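PDB 4YWT: glypican-1 from Homo sapiens, which bears heparan sulfate at the cell surface, binds alpha-4(V) collagen through those chains and takes part in Schwann cell myelination. Local coordinates for residues S230-K235 with R453-Q458; C271-K276 with P425-D430; A283-E288 with D390-L395. The protein carries 3 engineered substitutions. One frame throughout, in Å; residues are numbered along the deposited sequence.

Interaction 1: S230-K235 with R453-Q458; sequences SDVVRK and RQQIMQ
Q455 reaches K235 and V232 through a bent side chain: its CG stands anti to the carbonyl carbon, and a second turn at CG (chi2 -38°) carries the terminal amide across to helix 204-236. K235 also starts with CG anti to its carbonyl carbon but then runs extended, and the two side chains cross at about a right angle. The two helices, 204-236 and 450-471, lie antiparallel here, with segment axes 10.0 Å apart and an angle of 174° between their directions. The CA atoms of V232 and Q455 are the nearest pair, 5.6 Å apart. CD of K235 approaches the amide obliquely, from above its plane and to one side, lying 3.3 Å from OE1 and 3.5 Å from NE2 of Q455. From V232, CA comes within 3.4 Å of Q455 OE1 and CG2 within 3.5 Å of the same oxygen, while V232 CG1 packs against Q455 CB as the two side chains slide past each other. The buried amide oxygen is satisfied by a water, which donates to Q455 OE1 at 2.8 Å and accepts from K235 NZ at 2.9 Å. The chemistry is thus aliphatic contact around a carbonyl, together with a water-mediated link between an ammonium and a neutral amide, which probably polarises the carbonyl.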
loop_
_atom_site.group_PDB
_atom_site.type_symbol
_atom_site.label_atom_id
_atom_site.label_comp_id
_atom_site.label_asym_id
_atom_site.label_seq_id
_atom_site.Cartn_x
_atom_site.Cartn_y
_atom_site.Cartn_z
ATOM N N SER A 230 -3.838 -0.918 -0.978
ATOM C CA SER A 230 -4.202 -2.028 -1.852
ATOM C C SER A 230 -5.512 -1.750 -2.592
ATOM O O SER A 230 -5.584 -1.886 -3.821
ATOM C CB SER A 230 -4.312 -3.324 -1.046
ATOM O OG SER A 230 -4.104 -4.456 -1.870
ATOM N N ASP A 231 -6.541 -1.353 -1.846
ATOM C CA ASP A 231 -7.843 -1.064 -2.443
ATOM C C ASP A 231 -7.777 0.095 -3.436
ATOM O O ASP A 231 -8.419 0.061 -4.487
ATOM C CB ASP A 231 -8.875 -0.760 -1.355
ATOM C CG ASP A 231 -9.347 -2.007 -0.637
ATOM O OD1 ASP A 231 -9.198 -3.110 -1.204
ATOM O OD2 ASP A 231 -9.867 -1.886 0.492
ATOM N N VAL A 232 -6.998 1.118 -3.095
ATOM C CA VAL A 232 -6.820 2.272 -3.965
ATOM C C VAL A 232 -6.203 1.846 -5.288
ATOM O O VAL A 232 -6.699 2.216 -6.347
ATOM C CB VAL A 232 -5.936 3.358 -3.313
ATOM C CG1 VAL A 232 -5.453 4.354 -4.359
ATOM C CG2 VAL A 232 -6.701 4.073 -2.209
ATOM N N VAL A 233 -5.132 1.058 -5.229
ATOM C CA VAL A 233 -4.509 0.570 -6.457
ATOM C C VAL A 233 -5.495 -0.265 -7.279
ATOM O O VAL A 233 -5.653 -0.051 -8.491
ATOM C CB VAL A 233 -3.253 -0.268 -6.159
ATOM C CG1 VAL A 233 -2.712 -0.897 -7.439
ATOM C CG2 VAL A 233 -2.194 0.596 -5.494
ATOM N N ARG A 234 -6.165 -1.201 -6.609
ATOM C CA ARG A 234 -7.145 -2.065 -7.266
ATOM C C ARG A 234 -8.245 -1.275 -7.979
ATOM O O ARG A 234 -8.685 -1.650 -9.066
ATOM C CB ARG A 234 -7.774 -3.022 -6.249
ATOM C CG ARG A 234 -8.902 -3.875 -6.812
ATOM C CD ARG A 234 -9.541 -4.743 -5.738
ATOM N NE ARG A 234 -10.013 -3.959 -4.600
ATOM C CZ ARG A 234 -11.187 -3.337 -4.554
ATOM N NH1 ARG A 234 -12.017 -3.403 -5.585
ATOM N NH2 ARG A 234 -11.531 -2.648 -3.475
ATOM N N LYS A 235 -8.681 -0.178 -7.367
ATOM C CA LYS A 235 -9.768 0.622 -7.921
ATOM C C LYS A 235 -9.293 1.539 -9.046
ATOM O O LYS A 235 -9.973 1.694 -10.062
ATOM C CB LYS A 235 -10.432 1.441 -6.813
ATOM C CG LYS A 235 -11.281 0.604 -5.870
ATOM C CD LYS A 235 -11.668 1.379 -4.625
ATOM C CE LYS A 235 -12.482 0.513 -3.677
ATOM N NZ LYS A 235 -12.381 0.976 -2.266
ATOM N N ARG A 453 -10.538 10.805 -7.562
ATOM C CA ARG A 453 -10.835 11.753 -6.492
ATOM C C ARG A 453 -11.254 11.050 -5.200
ATOM O O ARG A 453 -10.770 11.385 -4.109
ATOM C CB ARG A 453 -11.926 12.729 -6.942
ATOM C CG ARG A 453 -11.371 14.011 -7.534
ATOM C CD ARG A 453 -10.482 14.704 -6.515
ATOM N NE ARG A 453 -9.549 15.646 -7.122
ATOM C CZ ARG A 453 -8.593 16.277 -6.449
ATOM N NH1 ARG A 453 -8.449 16.065 -5.148
ATOM N NH2 ARG A 453 -7.781 17.119 -7.074
ATOM N N GLN A 454 -12.146 10.072 -5.329
ATOM C CA GLN A 454 -12.584 9.288 -4.177
ATOM C C GLN A 454 -11.408 8.562 -3.515
ATOM O O GLN A 454 -11.276 8.554 -2.282
ATOM C CB GLN A 454 -13.664 8.287 -4.594
ATOM C CG GLN A 454 -14.977 8.941 -4.995
ATOM C CD GLN A 454 -15.993 7.952 -5.531
ATOM O OE1 GLN A 454 -15.687 6.775 -5.727
ATOM N NE2 GLN A 454 -17.210 8.425 -5.773
ATOM N N GLN A 455 -10.550 7.965 -4.340
ATOM C CA GLN A 455 -9.362 7.285 -3.828
ATOM C C GLN A 455 -8.446 8.253 -3.083
ATOM O O GLN A 455 -7.882 7.913 -2.038
ATOM C CB GLN A 455 -8.601 6.604 -4.963
ATOM C CG GLN A 455 -9.402 5.532 -5.680
ATOM C CD GLN A 455 -10.258 4.720 -4.731
ATOM O OE1 GLN A 455 -9.745 3.977 -3.895
ATOM N NE2 GLN A 455 -11.573 4.860 -4.854
ATOM N N ILE A 456 -8.308 9.460 -3.623
ATOM C CA ILE A 456 -7.522 10.505 -2.982
ATOM C C ILE A 456 -8.117 10.835 -1.616
ATOM O O ILE A 456 -7.385 11.029 -0.638
ATOM C CB ILE A 456 -7.444 11.775 -3.860
ATOM C CG1 ILE A 456 -6.571 11.513 -5.087
ATOM C CG2 ILE A 456 -6.880 12.947 -3.076
ATOM C CD1 ILE A 456 -6.466 12.688 -6.033
ATOM N N MET A 457 -9.446 10.876 -1.546
ATOM C CA MET A 457 -10.108 11.080 -0.260
ATOM C C MET A 457 -9.759 9.966 0.725
ATOM O O MET A 457 -9.446 10.233 1.895
ATOM C CB MET A 457 -11.629 11.170 -0.425
ATOM C CG MET A 457 -12.123 12.442 -1.104
ATOM S SD MET A 457 -11.238 13.946 -0.631
ATOM C CE MET A 457 -11.371 13.926 1.158
ATOM N N GLN A 458 -9.808 8.722 0.252
ATOM C CA GLN A 458 -9.434 7.578 1.084
ATOM C C GLN A 458 -8.014 7.725 1.635
ATOM O O GLN A 458 -7.773 7.527 2.837
ATOM C CB GLN A 458 -9.557 6.275 0.291
ATOM C CG GLN A 458 -10.983 5.923 -0.109
ATOM C CD GLN A 458 -11.893 5.737 1.089
ATOM O OE1 GLN A 458 -11.767 4.765 1.835
ATOM N NE2 GLN A 458 -12.819 6.671 1.281
HETATM O O HOH W 1 -10.136 2.650 -1.452
#

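Interaction 2: C271-K276 with P425-D430; sequences CRNVLK and PEVMGD
N273 and K276 project from one side of helix 268-278 onto the extended backbone of 425-430, a helix-to-loop contact within the disulfide-braced, largely helical glypican fold. The amide of N273 takes two grips on the main chain. Its ND2 donates to E426 O (3.0 Å), with the acceptor close to the amide plane, and its OD1 accepts from M428 N (2.7 Å, N-H...O angle 161°). The intervening V427 is straddled, its CA resting 3.1 Å from N273 OD1. One side-chain amide therefore pairs with a carbonyl and an N-H two residues apart, much as a neighbouring backbone would, and both polar ends of this buried group are used; with both in place the amide can hardly flip. One helical turn later, K276 runs extended past its CG and brings its ammonium between M428 and D430. NZ forms a salt bridge with D430 OD1 at 3.3 Å and also meets M428 O, in a bond whose modelled length is too short to be taken literally. V427 contributes an apolar flank, its CG1 lying 3.4 Å from K276 NZ because that methyl stands anti to the backbone N (chi1 -176°). M428 CG lies 3.5 Å from N273 OD1, before its chain bends twice.

The next shell fixes both partners. N434 ND2 binds D430 O, N438 ND2 binds N273 O, and the hydroxyl of Y423 makes a weak bond with N273 ND2. On the far side of the helix L275 packs against P396 and L399 of helix 391-404, and the same two helices are joined covalently where C271 SG is bonded to C400 SG.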
loop_
_atom_site.group_PDB
_atom_site.type_symbol
_atom_site.label_atom_id
_atom_site.label_comp_id
_atom_site.label_asym_id
_atom_site.label_seq_id
_atom_site.Cartn_x
_atom_site.Cartn_y
_atom_site.Cartn_z
ATOM N N CYS A 271 7.287 9.643 -26.146
ATOM C CA CYS A 271 6.547 8.612 -25.425
ATOM C C CYS A 271 6.132 9.089 -24.036
ATOM O O CYS A 271 5.008 8.841 -23.590
ATOM C CB CYS A 271 7.397 7.342 -25.317
ATOM S SG CYS A 271 6.621 5.962 -24.448
ATOM N N ARG A 272 7.043 9.784 -23.364
ATOM C CA ARG A 272 6.799 10.248 -22.008
ATOM C C ARG A 272 5.753 11.354 -21.957
ATOM O O ARG A 272 4.940 11.389 -21.040
ATOM C CB ARG A 272 8.100 10.725 -21.366
ATOM C CG ARG A 272 8.694 9.712 -20.405
ATOM C CD ARG A 272 10.196 9.864 -20.292
ATOM N NE ARG A 272 10.877 8.590 -20.508
ATOM C CZ ARG A 272 12.192 8.461 -20.651
ATOM N NH1 ARG A 272 12.723 7.262 -20.842
ATOM N NH2 ARG A 272 12.974 9.529 -20.601
ATOM N N ASN A 273 5.769 12.254 -22.934
ATOM C CA ASN A 273 4.735 13.279 -23.001
ATOM C C ASN A 273 3.379 12.656 -23.298
ATOM O O ASN A 273 2.363 13.040 -22.703
ATOM C CB ASN A 273 5.077 14.337 -24.047
ATOM C CG ASN A 273 5.800 15.526 -23.452
ATOM O OD1 ASN A 273 6.153 15.520 -22.273
ATOM N ND2 ASN A 273 6.017 16.556 -24.258
ATOM N N VAL A 274 3.370 11.680 -24.202
ATOM C CA VAL A 274 2.135 10.971 -24.521
ATOM C C VAL A 274 1.544 10.296 -23.285
ATOM O O VAL A 274 0.375 10.506 -22.957
ATOM C CB VAL A 274 2.350 9.910 -25.615
ATOM C CG1 VAL A 274 1.096 9.067 -25.787
ATOM C CG2 VAL A 274 2.739 10.573 -26.928
ATOM N N LEU A 275 2.352 9.500 -22.591
ATOM C CA LEU A 275 1.855 8.767 -21.429
ATOM C C LEU A 275 1.519 9.691 -20.260
ATOM O O LEU A 275 0.592 9.418 -19.501
ATOM C CB LEU A 275 2.861 7.702 -20.987
ATOM C CG LEU A 275 3.051 6.545 -21.972
ATOM C CD1 LEU A 275 3.810 5.400 -21.324
ATOM C CD2 LEU A 275 1.710 6.067 -22.509
ATOM N N LYS A 276 2.266 10.783 -20.117
ATOM C CA LYS A 276 1.940 11.788 -19.108
ATOM C C LYS A 276 0.595 12.424 -19.421
ATOM O O LYS A 276 -0.149 12.794 -18.514
ATOM C CB LYS A 276 3.024 12.865 -19.020
ATOM C CG LYS A 276 4.186 12.498 -18.112
ATOM C CD LYS A 276 5.210 13.617 -18.039
ATOM C CE LYS A 276 6.358 13.250 -17.116
ATOM N NZ LYS A 276 7.085 14.451 -16.617
ATOM N N PRO A 425 10.248 18.942 -28.280
ATOM C CA PRO A 425 9.471 19.457 -27.139
ATOM C C PRO A 425 9.914 18.970 -25.760
ATOM O O PRO A 425 10.376 17.838 -25.608
ATOM C CB PRO A 425 8.053 18.957 -27.433
ATOM C CG PRO A 425 8.004 18.822 -28.903
ATOM C CD PRO A 425 9.362 18.321 -29.285
ATOM N N GLU A 426 9.765 19.841 -24.765
ATOM C CA GLU A 426 10.113 19.519 -23.386
ATOM C C GLU A 426 9.142 18.518 -22.779
ATOM O O GLU A 426 7.960 18.496 -23.129
ATOM C CB GLU A 426 10.135 20.787 -22.527
ATOM C CG GLU A 426 11.518 21.367 -22.274
ATOM C CD GLU A 426 12.415 20.443 -21.471
ATOM O OE1 GLU A 426 11.895 19.517 -20.811
ATOM O OE2 GLU A 426 13.647 20.645 -21.499
ATOM N N VAL A 427 9.645 17.690 -21.869
ATOM C CA VAL A 427 8.794 16.773 -21.128
ATOM C C VAL A 427 7.899 17.559 -20.177
ATOM O O VAL A 427 8.370 18.428 -19.445
ATOM C CB VAL A 427 9.616 15.739 -20.333
ATOM C CG1 VAL A 427 8.694 14.743 -19.645
ATOM C CG2 VAL A 427 10.585 15.015 -21.254
ATOM N N MET A 428 6.606 17.259 -20.205
ATOM C CA MET A 428 5.640 17.935 -19.350
ATOM C C MET A 428 5.833 17.569 -17.885
ATOM O O MET A 428 6.456 16.558 -17.562
ATOM C CB MET A 428 4.212 17.597 -19.782
ATOM C CG MET A 428 3.861 17.995 -21.212
ATOM S SD MET A 428 3.368 19.724 -21.397
ATOM C CE MET A 428 4.947 20.545 -21.607
ATOM N N GLY A 429 5.309 18.411 -17.001
ATOM C CA GLY A 429 5.254 18.087 -15.590
ATOM C C GLY A 429 4.193 17.030 -15.342
ATOM O O GLY A 429 3.478 16.628 -16.260
ATOM N N ASP A 430 4.084 16.587 -14.096
ATOM C CA ASP A 430 3.139 15.537 -13.734
ATOM C C ASP A 430 1.824 16.109 -13.218
ATOM O O ASP A 430 1.803 17.156 -12.571
ATOM C CB ASP A 430 3.752 14.607 -12.687
ATOM C CG ASP A 430 5.148 14.154 -13.060
ATOM O OD1 ASP A 430 5.287 13.403 -14.049
ATOM O OD2 ASP A 430 6.107 14.547 -12.363
#

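Interaction 3: A283-E288 with D390-L395; sequences ADLDAE and DFWISL. With CA (calcium ion), chain F.
W392 and I393 make the contact with A283, L285 and D286, in a segment that opens with D390, just before helix 391-404. The D390 carboxylate binds the calcium ion through both OD1 and OD2, each at 2.4 Å; three waters and D387 O share the metal. Its backbone O accepts from the N-H groups of I393 and S394 and so secures the first turn. F391 follows, laying its CD2 over one face of the W392 ring. The opposite face of W392 receives L285 CD1, 3.7 Å from the centroid of the six-membered ring and only 7° off its normal, a CH-pi contact that leaves the indole sandwiched, with W289 edge-to-face against it. W392 O meets A283 CA at 3.5 Å, a CA-H...O contact. I393 holds CG1 between backbone N and carbonyl (chi1 69°), which turns CG2 to D286 OD1 at 3.6 Å. That oxygen has stronger partners in R290 and in a water, which donates to D286 OD1 at 2.7 Å and accepts weakly from W392 N. L395 CD2 lies over the rim of one F391 face. In this mainly helical glypican core, the type I turn A283-D286 thus packs through L285 on W392 in the first turn of helix 391-404, next to the calcium site of D387 and D390.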
loop_
_atom_site.group_PDB
_atom_site.type_symbol
_atom_site.label_atom_id
_atom_site.label_comp_id
_atom_site.label_asym_id
_atom_site.label_seq_id
_atom_site.Cartn_x
_atom_site.Cartn_y
_atom_site.Cartn_z
ATOM N N ALA A 283 -1.759 10.231 -12.079
ATOM C CA ALA A 283 -0.631 10.969 -11.523
ATOM C C ALA A 283 -1.075 11.983 -10.468
ATOM O O ALA A 283 -0.261 12.459 -9.677
ATOM C CB ALA A 283 0.141 11.667 -12.634
ATOM N N ASP A 284 -2.362 12.316 -10.455
ATOM C CA ASP A 284 -2.879 13.213 -9.421
ATOM C C ASP A 284 -2.894 12.575 -8.024
ATOM O O ASP A 284 -3.034 13.274 -7.021
ATOM C CB ASP A 284 -4.284 13.696 -9.782
ATOM C CG ASP A 284 -4.264 14.888 -10.721
ATOM O OD1 ASP A 284 -3.218 15.566 -10.807
ATOM O OD2 ASP A 284 -5.301 15.154 -11.365
ATOM N N LEU A 285 -2.742 11.255 -7.960
ATOM C CA LEU A 285 -2.725 10.541 -6.682
ATOM C C LEU A 285 -1.407 10.726 -5.929
ATOM O O LEU A 285 -1.289 10.345 -4.762
ATOM C CB LEU A 285 -2.972 9.047 -6.901
ATOM C CG LEU A 285 -4.317 8.600 -7.470
ATOM C CD1 LEU A 285 -4.137 7.341 -8.301
ATOM C CD2 LEU A 285 -5.310 8.354 -6.347
ATOM N N ASP A 286 -0.433 11.318 -6.614
ATOM C CA ASP A 286 0.949 11.416 -6.142
ATOM C C ASP A 286 1.099 11.925 -4.708
ATOM O O ASP A 286 1.653 11.229 -3.854
ATOM C CB ASP A 286 1.748 12.324 -7.085
ATOM C CG ASP A 286 3.226 12.354 -6.753
ATOM O OD1 ASP A 286 3.827 11.269 -6.624
ATOM O OD2 ASP A 286 3.786 13.463 -6.621
ATOM N N ALA A 287 0.603 13.131 -4.456
ATOM C CA ALA A 287 0.793 13.803 -3.171
ATOM C C ALA A 287 0.254 13.000 -1.984
ATOM O O ALA A 287 0.947 12.815 -0.982
ATOM C CB ALA A 287 0.145 15.181 -3.205
ATOM N N GLU A 288 -0.982 12.527 -2.102
ATOM C CA GLU A 288 -1.626 11.826 -0.999
ATOM C C GLU A 288 -1.097 10.402 -0.848
ATOM O O GLU A 288 -1.069 9.859 0.258
ATOM C CB GLU A 288 -3.144 11.817 -1.187
ATOM C CG GLU A 288 -3.772 13.204 -1.185
ATOM C CD GLU A 288 -3.249 14.090 -0.065
ATOM O OE1 GLU A 288 -3.170 13.616 1.090
ATOM O OE2 GLU A 288 -2.913 15.261 -0.342
ATOM N N ASP A 390 6.972 6.579 -5.683
ATOM C CA ASP A 390 7.029 7.361 -6.915
ATOM C C ASP A 390 6.143 6.785 -8.011
ATOM O O ASP A 390 6.151 7.272 -9.140
ATOM C CB ASP A 390 8.472 7.451 -7.426
ATOM C CG ASP A 390 9.100 6.078 -7.684
ATOM O OD1 ASP A 390 8.385 5.053 -7.645
ATOM O OD2 ASP A 390 10.322 6.026 -7.939
ATOM N N PHE A 391 5.389 5.745 -7.668
ATOM C CA PHE A 391 4.667 4.923 -8.639
ATOM C C PHE A 391 3.864 5.719 -9.672
ATOM O O PHE A 391 4.098 5.616 -10.888
ATOM C CB PHE A 391 3.730 3.968 -7.891
ATOM C CG PHE A 391 3.051 2.967 -8.777
ATOM C CD1 PHE A 391 3.769 1.920 -9.334
ATOM C CD2 PHE A 391 1.697 3.065 -9.050
ATOM C CE1 PHE A 391 3.149 0.991 -10.149
ATOM C CE2 PHE A 391 1.071 2.140 -9.864
ATOM C CZ PHE A 391 1.799 1.101 -10.415
ATOM N N TRP A 392 2.940 6.531 -9.170
ATOM C CA TRP A 392 1.939 7.198 -9.993
ATOM C C TRP A 392 2.522 8.201 -10.984
ATOM O O TRP A 392 1.874 8.550 -11.968
ATOM C CB TRP A 392 0.917 7.888 -9.089
ATOM C CG TRP A 392 0.266 6.924 -8.159
ATOM C CD1 TRP A 392 0.427 6.849 -6.806
ATOM C CD2 TRP A 392 -0.626 5.863 -8.517
ATOM N NE1 TRP A 392 -0.323 5.816 -6.298
ATOM C CE2 TRP A 392 -0.978 5.193 -7.328
ATOM C CE3 TRP A 392 -1.165 5.418 -9.727
ATOM C CZ2 TRP A 392 -1.846 4.105 -7.314
ATOM C CZ3 TRP A 392 -2.026 4.338 -9.712
ATOM C CH2 TRP A 392 -2.359 3.693 -8.514
ATOM N N ILE A 393 3.742 8.662 -10.730
ATOM C CA ILE A 393 4.406 9.560 -11.664
ATOM C C ILE A 393 5.542 8.855 -12.397
ATOM O O ILE A 393 6.047 9.355 -13.400
ATOM C CB ILE A 393 4.964 10.807 -10.964
ATOM C CG1 ILE A 393 6.135 10.427 -10.059
ATOM C CG2 ILE A 393 3.868 11.518 -10.182
ATOM C CD1 ILE A 393 6.962 11.602 -9.639
ATOM N N SER A 394 5.946 7.694 -11.892
ATOM C CA SER A 394 7.002 6.929 -12.539
ATOM C C SER A 394 6.418 6.034 -13.622
ATOM O O SER A 394 7.158 5.465 -14.423
ATOM C CB SER A 394 7.775 6.088 -11.523
ATOM O OG SER A 394 7.017 4.964 -11.114
ATOM N N LEU A 395 5.092 5.905 -13.637
ATOM C CA LEU A 395 4.411 5.108 -14.665
ATOM C C LEU A 395 4.863 5.391 -16.113
ATOM O O LEU A 395 5.227 4.453 -16.828
ATOM C CB LEU A 395 2.892 5.296 -14.563
ATOM C CG LEU A 395 2.147 4.447 -13.536
ATOM C CD1 LEU A 395 0.648 4.672 -13.656
ATOM C CD2 LEU A 395 2.488 2.979 -13.717
HETATM CA CA CA F . 10.309 3.686 -7.609
HETATM O O HOH W 2 3.475 8.635 -7.009
HETATM O O HOH W 3 9.920 3.317 -9.940
HETATM O O HOH W 4 8.426 2.619 -8.625
HETATM O O HOH W 5 11.059 4.836 -5.654
#

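Overall arrangement
The three contacts nest along the chain: 283-288 with 390-395 lies inside the loop closed by interaction 2, which itself lies inside that closed by interaction 1. In space interaction 3 lies between the other two. Its centre is 12 Å from that of interaction 1, and the two touch where I456 packs on D284, L285 and E288 and V233 on W392; D430 of interaction 2 meets I393, with centres 14 Å apart. Interactions 1 and 2 stay apart, their nearest atoms about 11 Å distant. Helix 391-404 serves interaction 3 directly and also backs helix 268-278 of interaction 2. Helices 204-236, 450-471 and 286-299 are thereby joined through interaction 3 to the 425-430 loop in the elongated glypican core.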